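Local coordinates for hypothetical protein (Clostridium sporogenes ATCC 15579, PDB 4QRK) that is of unknown function but may take part in cell adhesion, folding as a right-handed beta-helix of the DUF2154 family, at residues F50-S53 and W57-E60. Sequence-based numbering, arbitrary orientation.
Sequences FIYS and WKPE
Tyr52 holds CG between its backbone N and carbonyl carbon (chi1 57°), which lays the phenol ring alongside Lys58, whose side chain, with CG anti to the backbone N (chi1 -175°), points the same way. The contact folds the end of the loop joining strands 46-52 and 60-66, which lie in different sheets of this right-handed beta-helix, back against the strand it leaves. No hydrogen bond joins the two segments; they meet through van der Waals and CH-pi contacts. A CH-pi interaction is indicated by Lys58 CA, 3.8 Å from the Tyr52 ring centroid and 17° off the ring normal, hence over the face. Pro59 approaches the same ring obliquely, its CD 3.5 Å from Tyr52 CE1. Pro59 CG lies 3.8 Å from Phe50 CB. Phe50 also makes an edge-to-face pair with Trp93, which extends the apolar packing to strand 91-98, a neighbour of strand 46-52 in the same sheet. At the turn end, Tyr52 CB and Trp57 CB are 4.2 Å apart. Beyond the ring, Tyr52 OH hydrogen-bonds Glu13 OE2 and Lys58 NZ forms a salt bridge to that same oxygen, so a single carboxylate oxygen of strand 11-17 takes both polar ends. The aliphatic part of the lysine also touches the phenol oxygen, Lys58 CG lying 3.4 Å from Tyr52 OH.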
loop_
_atom_site.group_PDB
_atom_site.type_symbol
_atom_site.label_atom_id
_atom_site.label_comp_id
_atom_site.label_asym_id
_atom_site.label_seq_id
_atom_site.Cartn_x
_atom_site.Cartn_y
_atom_site.Cartn_z
ATOM N N PHE A 50 7.637 -11.583 -10.073
ATOM C CA PHE A 50 8.015 -10.322 -10.697
ATOM C C PHE A 50 8.128 -10.599 -12.168
ATOM O O PHE A 50 8.774 -11.586 -12.582
ATOM C CB PHE A 50 9.356 -9.843 -10.114
ATOM C CG PHE A 50 9.314 -9.694 -8.638
ATOM C CD1 PHE A 50 8.932 -8.502 -8.068
ATOM C CD2 PHE A 50 9.548 -10.772 -7.821
ATOM C CE1 PHE A 50 8.862 -8.350 -6.707
ATOM C CE2 PHE A 50 9.475 -10.645 -6.465
ATOM C CZ PHE A 50 9.113 -9.403 -5.893
ATOM N N ILE A 51 7.446 -9.760 -12.947
ATOM C CA ILE A 51 7.446 -9.858 -14.409
ATOM C C ILE A 51 7.913 -8.542 -14.990
ATOM O O ILE A 51 7.394 -7.476 -14.646
ATOM C CB ILE A 51 6.090 -10.197 -14.937
ATOM C CG1 ILE A 51 5.652 -11.535 -14.350
ATOM C CG2 ILE A 51 6.095 -10.306 -16.464
ATOM C CD1 ILE A 51 4.157 -11.815 -14.626
ATOM N N TYR A 52 8.943 -8.597 -15.820
ATOM C CA TYR A 52 9.532 -7.353 -16.329
ATOM C C TYR A 52 10.070 -7.564 -17.744
ATOM O O TYR A 52 10.727 -8.555 -18.005
ATOM C CB TYR A 52 10.602 -6.777 -15.346
ATOM C CG TYR A 52 11.754 -7.685 -15.000
ATOM C CD1 TYR A 52 11.667 -8.603 -13.970
ATOM C CD2 TYR A 52 12.943 -7.615 -15.707
ATOM C CE1 TYR A 52 12.737 -9.461 -13.685
ATOM C CE2 TYR A 52 14.013 -8.444 -15.415
ATOM C CZ TYR A 52 13.891 -9.367 -14.401
ATOM O OH TYR A 52 14.948 -10.185 -14.120
ATOM N N SER A 53 9.758 -6.646 -18.662
ATOM C CA SER A 53 10.142 -6.809 -20.049
ATOM C C SER A 53 11.467 -6.141 -20.394
ATOM O O SER A 53 12.041 -6.403 -21.441
ATOM C CB SER A 53 9.052 -6.253 -20.942
ATOM O OG SER A 53 8.838 -4.912 -20.639
ATOM N N TRP A 57 14.820 -3.102 -15.529
ATOM C CA TRP A 57 13.794 -2.988 -14.482
ATOM C C TRP A 57 13.892 -4.118 -13.438
ATOM O O TRP A 57 13.103 -4.144 -12.481
ATOM C CB TRP A 57 12.408 -3.000 -15.107
ATOM C CG TRP A 57 12.087 -1.785 -15.913
ATOM C CD1 TRP A 57 12.794 -0.614 -15.983
ATOM C CD2 TRP A 57 10.942 -1.612 -16.772
ATOM N NE1 TRP A 57 12.141 0.280 -16.824
ATOM C CE2 TRP A 57 11.011 -0.313 -17.314
ATOM C CE3 TRP A 57 9.871 -2.431 -17.131
ATOM C CZ2 TRP A 57 10.043 0.180 -18.179
ATOM C CZ3 TRP A 57 8.903 -1.931 -17.988
ATOM C CH2 TRP A 57 9.002 -0.650 -18.504
ATOM N N LYS A 58 14.870 -5.011 -13.633
ATOM C CA LYS A 58 15.107 -6.165 -12.767
ATOM C C LYS A 58 15.019 -5.733 -11.330
ATOM O O LYS A 58 15.773 -4.859 -10.907
ATOM C CB LYS A 58 16.497 -6.751 -13.017
ATOM C CG LYS A 58 16.748 -8.037 -12.234
ATOM C CD LYS A 58 18.176 -8.650 -12.445
ATOM C CE LYS A 58 18.503 -9.616 -11.304
ATOM N NZ LYS A 58 17.706 -10.865 -11.336
ATOM N N PRO A 59 14.087 -6.319 -10.566
ATOM C CA PRO A 59 13.954 -5.837 -9.190
ATOM C C PRO A 59 15.172 -6.207 -8.347
ATOM O O PRO A 59 15.808 -7.267 -8.549
ATOM C CB PRO A 59 12.710 -6.576 -8.653
ATOM C CG PRO A 59 12.179 -7.372 -9.737
ATOM C CD PRO A 59 13.176 -7.434 -10.864
ATOM N N GLU A 60 15.506 -5.312 -7.429
ATOM C CA GLU A 60 16.620 -5.512 -6.472
ATOM C C GLU A 60 16.030 -5.744 -5.056
ATOM O O GLU A 60 15.275 -4.904 -4.518
ATOM C CB GLU A 60 17.548 -4.261 -6.463
ATOM C CG GLU A 60 18.111 -3.780 -7.857
ATOM C CD GLU A 60 18.381 -2.241 -7.963
ATOM O OE1 GLU A 60 17.424 -1.434 -7.929
ATOM O OE2 GLU A 60 19.547 -1.823 -8.117
#